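Long-range contact in leucine--tRNA ligase (Agrobacterium radiobacter, PDB 5AH5), which probably joins leucine to its cognate tRNA at the expense of ATP, as a class I aminoacyl-tRNA synthetase: residues F39-H47 with T99-M110. Residues are numbered along the deposited sequence; the frame is centred on the assembly and turned at random.
With LSS (5'-O-(L-leucylsulfamoyl)adenosine), chain I.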
ATOM      1  N   PHE B  39       8.178   0.676  -3.573  1.00 21.99           N
ATOM      2  CA  PHE B  39       9.481   0.420  -4.254  1.00 21.49           C
ATOM      3  C   PHE B  39       9.702  -1.068  -4.564  1.00 18.34           C
ATOM      4  O   PHE B  39       9.174  -1.906  -3.880  1.00 17.90           O
ATOM      5  CB  PHE B  39      10.651   1.155  -3.550  1.00 24.14           C
ATOM      6  CG  PHE B  39      11.195   0.526  -2.262  1.00 26.09           C
ATOM      7  CD1 PHE B  39      10.401  -0.162  -1.357  1.00 25.47           C
ATOM      8  CD2 PHE B  39      12.523   0.773  -1.889  1.00 24.55           C
ATOM      9  CE1 PHE B  39      10.935  -0.645  -0.190  1.00 25.78           C
ATOM     10  CE2 PHE B  39      13.043   0.276  -0.710  1.00 23.41           C
ATOM     11  CZ  PHE B  39      12.261  -0.398   0.158  1.00 22.99           C
ATOM     12  N   PRO B  40      10.264  -1.388  -5.711  1.00 17.23           N
ATOM     13  CA  PRO B  40      10.288  -2.741  -6.152  1.00 21.73           C
ATOM     14  C   PRO B  40      11.431  -3.632  -5.558  1.00 25.06           C
ATOM     15  O   PRO B  40      12.506  -3.135  -5.271  1.00 24.27           O
ATOM     16  CB  PRO B  40      10.535  -2.608  -7.617  1.00 21.02           C
ATOM     17  CG  PRO B  40      11.338  -1.425  -7.751  1.00 19.55           C
ATOM     18  CD  PRO B  40      10.873  -0.500  -6.673  1.00 18.33           C
ATOM     19  N   TYR B  41      11.191  -4.938  -5.455  1.00 25.79           N
ATOM     20  CA  TYR B  41      12.273  -5.910  -5.140  1.00 25.70           C
ATOM     21  C   TYR B  41      13.214  -5.986  -6.311  1.00 25.13           C
ATOM     22  O   TYR B  41      12.823  -6.058  -7.479  1.00 22.61           O
ATOM     23  CB  TYR B  41      11.723  -7.312  -4.827  1.00 25.37           C
ATOM     24  CG  TYR B  41      10.929  -7.401  -3.516  1.00 25.56           C
ATOM     25  CD1 TYR B  41      11.534  -7.074  -2.297  1.00 23.23           C
ATOM     26  CD2 TYR B  41       9.581  -7.818  -3.491  1.00 24.33           C
ATOM     27  CE1 TYR B  41      10.872  -7.191  -1.118  1.00 22.92           C
ATOM     28  CE2 TYR B  41       8.891  -7.920  -2.258  1.00 24.63           C
ATOM     29  CZ  TYR B  41       9.526  -7.569  -1.104  1.00 26.02           C
ATOM     30  OH  TYR B  41       8.898  -7.609   0.124  1.00 26.76           O
ATOM     31  N   THR B  42      14.487  -6.107  -6.024  1.00 26.24           N
ATOM     32  CA  THR B  42      15.457  -6.243  -7.089  1.00 28.62           C
ATOM     33  C   THR B  42      15.642  -7.719  -7.474  1.00 32.61           C
ATOM     34  O   THR B  42      16.778  -8.257  -7.424  1.00 32.52           O
ATOM     35  CB  THR B  42      16.796  -5.592  -6.656  1.00 27.52           C
ATOM     36  OG1 THR B  42      17.199  -6.175  -5.406  1.00 27.14           O
ATOM     37  CG2 THR B  42      16.570  -4.127  -6.471  1.00 27.24           C
ATOM     38  N   SER B  43      14.555  -8.336  -7.954  1.00 29.09           N
ATOM     39  CA  SER B  43      14.532  -9.738  -8.268  1.00 26.45           C
ATOM     40  C   SER B  43      14.508 -10.015  -9.747  1.00 28.35           C
ATOM     41  O   SER B  43      14.378 -11.149 -10.158  1.00 31.22           O
ATOM     42  CB  SER B  43      13.364 -10.381  -7.594  1.00 30.55           C
ATOM     43  OG  SER B  43      12.113  -9.772  -7.976  1.00 31.03           O
ATOM     44  N   GLY B  44      14.642  -9.006 -10.576  1.00 28.01           N
ATOM     45  CA  GLY B  44      14.535  -9.192 -12.032  1.00 30.45           C
ATOM     46  C   GLY B  44      14.376  -7.840 -12.746  1.00 30.02           C
ATOM     47  O   GLY B  44      14.629  -6.790 -12.185  1.00 30.85           O
ATOM     48  N   HIS B  45      14.029  -7.883 -13.987  1.00 28.73           N
ATOM     49  CA  HIS B  45      13.725  -6.684 -14.769  1.00 34.99           C
ATOM     50  C   HIS B  45      12.387  -6.012 -14.377  1.00 27.87           C
ATOM     51  O   HIS B  45      11.606  -6.536 -13.584  1.00 27.73           O
ATOM     52  CB  HIS B  45      13.702  -7.022 -16.261  1.00 44.24           C
ATOM     53  CG  HIS B  45      15.036  -7.450 -16.815  1.00 60.70           C
ATOM     54  ND1 HIS B  45      16.248  -7.056 -16.275  1.00 67.37           N
ATOM     55  CD2 HIS B  45      15.344  -8.223 -17.886  1.00 72.33           C
ATOM     56  CE1 HIS B  45      17.237  -7.566 -16.983  1.00 69.62           C
ATOM     57  NE2 HIS B  45      16.714  -8.277 -17.970  1.00 77.78           N
ATOM     58  N   LEU B  46      12.216  -4.783 -14.829  1.00 26.37           N
ATOM     59  CA  LEU B  46      10.950  -4.073 -14.629  1.00 25.47           C
ATOM     60  C   LEU B  46       9.862  -4.859 -15.400  1.00 25.60           C
ATOM     61  O   LEU B  46      10.089  -5.294 -16.527  1.00 24.20           O
ATOM     62  CB  LEU B  46      11.018  -2.663 -15.148  1.00 25.56           C
ATOM     63  CG  LEU B  46       9.976  -1.703 -14.580  1.00 26.28           C
ATOM     64  CD1 LEU B  46      10.206  -1.446 -13.095  1.00 28.17           C
ATOM     65  CD2 LEU B  46       9.938  -0.395 -15.379  1.00 29.54           C
ATOM     66  N   HIS B  47       8.759  -5.174 -14.751  0.50 26.81           N
ATOM     67  CA  HIS B  47       7.637  -5.760 -15.463  0.50 29.96           C
ATOM     68  C   HIS B  47       6.382  -4.843 -15.547  0.50 30.39           C
ATOM     69  O   HIS B  47       6.205  -3.878 -14.789  0.50 28.09           O
ATOM     70  CB  HIS B  47       7.384  -7.176 -14.925  0.50 30.17           C
ATOM     71  CG  HIS B  47       6.736  -7.226 -13.586  0.50 33.34           C
ATOM     72  ND1 HIS B  47       6.649  -8.384 -12.844  0.50 35.35           N
ATOM     73  CD2 HIS B  47       6.100  -6.277 -12.874  0.50 35.33           C
ATOM     74  CE1 HIS B  47       5.973  -8.148 -11.736  0.50 36.49           C
ATOM     75  NE2 HIS B  47       5.652  -6.868 -11.716  0.50 39.13           N
ATOM     76  N   THR B  99      21.572  -8.140  -7.772  1.00 26.84           N
ATOM     77  CA  THR B  99      20.871  -6.968  -7.322  1.00 28.10           C
ATOM     78  C   THR B  99      21.268  -5.718  -8.058  1.00 29.84           C
ATOM     79  O   THR B  99      20.389  -5.005  -8.509  1.00 25.38           O
ATOM     80  CB  THR B  99      21.110  -6.747  -5.879  1.00 26.44           C
ATOM     81  OG1 THR B  99      20.464  -7.789  -5.228  1.00 25.82           O
ATOM     82  CG2 THR B  99      20.466  -5.465  -5.391  1.00 31.38           C
ATOM     83  N   GLN B 100      22.566  -5.453  -8.154  1.00 26.54           N
ATOM     84  CA  GLN B 100      23.036  -4.280  -8.905  1.00 28.98           C
ATOM     85  C   GLN B 100      22.591  -4.267 -10.375  1.00 28.16           C
ATOM     86  O   GLN B 100      22.229  -3.196 -10.906  1.00 26.03           O
ATOM     87  CB  GLN B 100      24.585  -4.056  -8.805  1.00 26.21           C
ATOM     88  CG  GLN B 100      25.054  -2.743  -9.464  1.00 29.71           C
ATOM     89  CD  GLN B 100      24.502  -1.505  -8.715  1.00 32.88           C
ATOM     90  OE1 GLN B 100      24.580  -1.438  -7.516  1.00 33.30           O
ATOM     91  NE2 GLN B 100      23.860  -0.579  -9.430  1.00 37.65           N
ATOM     92  N   ASP B 101      22.733  -5.388 -11.065  1.00 25.16           N
ATOM     93  CA  ASP B 101      22.201  -5.545 -12.434  1.00 29.06           C
ATOM     94  C   ASP B 101      20.688  -5.226 -12.526  1.00 26.98           C
ATOM     95  O   ASP B 101      20.262  -4.705 -13.527  1.00 25.92           O
ATOM     96  CB  ASP B 101      22.471  -6.949 -12.977  1.00 34.78           C
ATOM     97  CG  ASP B 101      21.640  -7.323 -14.265  1.00 46.51           C
ATOM     98  OD1 ASP B 101      20.434  -7.770 -14.177  1.00 56.51           O
ATOM     99  OD2 ASP B 101      22.211  -7.227 -15.381  1.00 55.01           O
ATOM    100  N   ALA B 102      19.916  -5.599 -11.514  1.00 24.92           N
ATOM    101  CA  ALA B 102      18.470  -5.449 -11.576  1.00 29.76           C
ATOM    102  C   ALA B 102      18.157  -3.986 -11.356  1.00 26.05           C
ATOM    103  O   ALA B 102      17.260  -3.421 -11.998  1.00 27.18           O
ATOM    104  CB  ALA B 102      17.798  -6.338 -10.563  1.00 26.68           C
ATOM    105  N   ILE B 103      18.907  -3.385 -10.439  1.00 26.02           N
ATOM    106  CA  ILE B 103      18.810  -1.939 -10.182  1.00 25.77           C
ATOM    107  C   ILE B 103      19.049  -1.185 -11.478  1.00 26.47           C
ATOM    108  O   ILE B 103      18.205  -0.389 -11.927  1.00 23.40           O
ATOM    109  CB  ILE B 103      19.703  -1.486  -9.021  1.00 24.11           C
ATOM    110  CG1 ILE B 103      19.172  -2.062  -7.728  1.00 22.30           C
ATOM    111  CG2 ILE B 103      19.851   0.047  -8.935  1.00 24.01           C
ATOM    112  CD1 ILE B 103      20.037  -1.767  -6.532  1.00 22.25           C
ATOM    113  N   ASP B 104      20.177  -1.467 -12.075  1.00 22.82           N
ATOM    114  CA  ASP B 104      20.619  -0.778 -13.268  1.00 26.25           C
ATOM    115  C   ASP B 104      19.566  -0.978 -14.411  1.00 28.36           C
ATOM    116  O   ASP B 104      19.209  -0.030 -15.096  1.00 25.97           O
ATOM    117  CB  ASP B 104      21.929  -1.324 -13.748  1.00 28.98           C
ATOM    118  CG  ASP B 104      23.167  -0.949 -12.826  1.00 33.79           C
ATOM    119  OD1 ASP B 104      23.054  -0.124 -11.878  1.00 31.21           O
ATOM    120  OD2 ASP B 104      24.268  -1.534 -13.076  1.00 33.16           O
ATOM    121  N   SER B 105      19.115  -2.207 -14.611  1.00 26.94           N
ATOM    122  CA  SER B 105      18.058  -2.518 -15.624  1.00 27.12           C
ATOM    123  C   SER B 105      16.732  -1.772 -15.283  1.00 24.59           C
ATOM    124  O   SER B 105      16.151  -1.180 -16.134  1.00 27.25           O
ATOM    125  CB  SER B 105      17.815  -4.015 -15.654  1.00 27.07           C
ATOM    126  OG  SER B 105      16.777  -4.369 -16.504  1.00 26.65           O
ATOM    127  N   MET B 106      16.287  -1.812 -14.033  1.00 26.01           N
ATOM    128  CA  MET B 106      15.013  -1.200 -13.650  1.00 22.97           C
ATOM    129  C   MET B 106      15.077   0.309 -13.758  1.00 26.20           C
ATOM    130  O   MET B 106      14.147   0.929 -14.257  1.00 22.01           O
ATOM    131  CB  MET B 106      14.544  -1.605 -12.270  1.00 22.71           C
ATOM    132  CG  MET B 106      13.923  -3.003 -12.252  1.00 24.67           C
ATOM    133  SD  MET B 106      13.206  -3.481 -10.698  1.00 29.16           S
ATOM    134  CE  MET B 106      14.559  -3.308  -9.638  1.00 35.50           C
ATOM    135  N   LYS B 107      16.192   0.894 -13.325  1.00 25.38           N
ATOM    136  CA  LYS B 107      16.385   2.315 -13.410  1.00 27.99           C
ATOM    137  C   LYS B 107      16.423   2.800 -14.853  1.00 28.98           C
ATOM    138  O   LYS B 107      15.734   3.830 -15.214  1.00 27.16           O
ATOM    139  CB  LYS B 107      17.638   2.743 -12.620  1.00 27.06           C
ATOM    140  CG  LYS B 107      17.876   4.257 -12.599  1.00 30.21           C
ATOM    141  CD  LYS B 107      18.936   4.647 -11.557  1.00 29.07           C
ATOM    142  CE  LYS B 107      19.418   6.072 -11.824  1.00 28.99           C
ATOM    143  NZ  LYS B 107      20.233   6.538 -10.679  1.00 26.44           N
ATOM    144  N   ARG B 108      17.103   2.051 -15.695  1.00 21.70           N
ATOM    145  CA  ARG B 108      17.085   2.373 -17.105  1.00 27.14           C
ATOM    146  C   ARG B 108      15.624   2.300 -17.711  1.00 28.11           C
ATOM    147  O   ARG B 108      15.270   3.125 -18.520  1.00 25.31           O
ATOM    148  CB  ARG B 108      17.968   1.474 -17.937  1.00 34.89           C
ATOM    149  CG  ARG B 108      19.465   1.751 -17.871  1.00 50.88           C
ATOM    150  CD  ARG B 108      20.278   0.864 -18.822  1.00 59.55           C
ATOM    151  NE  ARG B 108      21.548   0.525 -18.146  1.00 73.53           N
ATOM    152  CZ  ARG B 108      21.876  -0.645 -17.574  1.00 65.93           C
ATOM    153  NH1 ARG B 108      21.088  -1.729 -17.622  1.00 59.87           N
ATOM    154  NH2 ARG B 108      23.062  -0.740 -16.982  1.00 73.23           N
ATOM    155  N   SER B 109      14.877   1.271 -17.383  1.00 24.42           N
ATOM    156  CA  SER B 109      13.530   1.076 -17.933  1.00 26.08           C
ATOM    157  C   SER B 109      12.627   2.281 -17.515  1.00 27.18           C
ATOM    158  O   SER B 109      11.921   2.877 -18.365  1.00 27.36           O
ATOM    159  CB  SER B 109      12.989  -0.222 -17.395  1.00 26.98           C
ATOM    160  OG  SER B 109      13.619  -1.266 -18.074  1.00 29.61           O
ATOM    161  N   MET B 110      12.758   2.661 -16.230  1.00 26.77           N
ATOM    162  CA  MET B 110      12.058   3.786 -15.651  1.00 26.51           C
ATOM    163  C   MET B 110      12.336   5.127 -16.339  1.00 28.96           C
ATOM    164  O   MET B 110      11.398   5.864 -16.699  1.00 28.92           O
ATOM    165  CB  MET B 110      12.341   3.895 -14.168  1.00 22.67           C
ATOM    166  CG  MET B 110      11.799   2.758 -13.390  1.00 21.28           C
ATOM    167  SD  MET B 110      12.118   3.058 -11.708  1.00 26.21           S
ATOM    168  CE  MET B 110      11.392   1.673 -10.875  1.00 22.48           C
TER
HETATM  169  C1  LSS I1818       7.272  -5.165  -3.506  1.00 26.69           C
HETATM  170  N1  LSS I1818       0.102  -5.562 -11.523  1.00 26.41           N
HETATM  171  O1  LSS I1818       6.158  -5.632  -3.413  1.00 28.41           O
HETATM  172  S1  LSS I1818       7.403  -5.673  -5.914  1.00 26.30           S
HETATM  173  C2  LSS I1818      -0.001  -4.474 -10.762  1.00 29.83           C
HETATM  174  N2  LSS I1818       7.958  -5.140  -4.634  1.00 25.39           N
HETATM  175  O2  LSS I1818       1.806  -4.364  -6.168  1.00 28.72           O
HETATM  176  N3  LSS I1818       0.932  -4.123  -9.850  1.00 30.16           N
HETATM  177  O3  LSS I1818       2.977  -1.993  -5.383  1.00 27.32           O
HETATM  178  C4  LSS I1818       2.024  -4.911  -9.711  1.00 29.75           C
HETATM  179  N4  LSS I1818       9.400  -4.393  -2.450  1.00 23.97           N
HETATM  180  O4  LSS I1818       4.557  -3.142  -8.041  1.00 25.84           O
HETATM  181  C5  LSS I1818       2.142  -6.104 -10.414  1.00 30.17           C
HETATM  182  O5  LSS I1818       6.129  -4.791  -6.299  1.00 29.97           O
HETATM  183  C6  LSS I1818       1.147  -6.440 -11.316  1.00 31.26           C
HETATM  184  N6  LSS I1818       1.289  -7.573 -12.051  1.00 27.78           N
HETATM  185  C7  LSS I1818       7.688  -2.790  -0.402  1.00 20.27           C
HETATM  186  N7  LSS I1818       3.300  -6.700 -10.028  1.00 32.34           N
HETATM  187  C8  LSS I1818       3.868  -5.927  -9.063  1.00 30.58           C
HETATM  188  C9  LSS I1818       7.217  -3.388  -1.730  1.00 22.91           C
HETATM  189  N9  LSS I1818       3.092  -4.823  -8.902  1.00 30.27           N
HETATM  190  CA  LSS I1818       7.944  -4.632  -2.274  1.00 26.07           C
HETATM  191  C10 LSS I1818       7.334  -3.763   0.733  1.00 24.17           C
HETATM  192  C11 LSS I1818       7.051  -1.362  -0.257  1.00 20.24           C
HETATM  193  O1A LSS I1818       6.899  -7.053  -5.978  1.00 25.13           O
HETATM  194  C21 LSS I1818       3.275  -3.740  -7.955  1.00 25.88           C
HETATM  195  C22 LSS I1818       3.143  -4.199  -6.545  1.00 26.36           C
HETATM  196  C23 LSS I1818       3.851  -3.092  -5.761  1.00 27.04           C
HETATM  197  C24 LSS I1818       4.918  -2.680  -6.754  1.00 25.13           C
HETATM  198  C25 LSS I1818       6.252  -3.388  -6.516  1.00 27.58           C
HETATM  199  O2A LSS I1818       8.294  -5.447  -7.032  1.00 20.07           O
HETATM  200  O   HOH W   1      14.150  -3.625 -16.458  1.00 23.93           O
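Met106, on helix 95-112, reaches into the bend of the loop 39-47, which carries most of the predicted 'HIGH' region. The Met106 chain bends about CG-SD (chi3 -57°), bringing its CE against CG2 of Thr42 at 3.8 Å, while the Met106 and Pro40 side chains run past each other in opposite directions, SD beside CG of the proline ring. An unbranched, flexible thioether suits this irregular backbone surface; CG of Met106 also lies 3.6 Å from N of Leu46. Leu46 itself, with CG anti to its backbone N (chi1 -160°), sets both branches on the turn from Met106 to Met110: CD2 rests on CB of Ser109 at 3.7 Å, and CD1 meets CE of Met110. Nearer the N-terminal end of the helix, Thr42 turns its methyl to CG1 of Ile103 at 3.6 Å; its buried OG1 packs against CG2 of Thr99 (3.3 Å) and has no polar partner in the model. Small Ala102 lets the backbone come close, its CB 3.6 Å from the carbonyl O of Gly44. The exposed margin is polar. His45 brings ND1 within 2.7 Å of Ser105 OG, and a water accepts from Leu46 N (2.8 Å) and bonds to OG of Ser105 and OG of Ser109. Phe39 O accepts from N4, the leucyl amine of the adenylate analogue, and N4 also sits over the centre of one Tyr41 ring face. Mostly nondirectional packing and one water-held amide thus back the loop from the side away from the analogue.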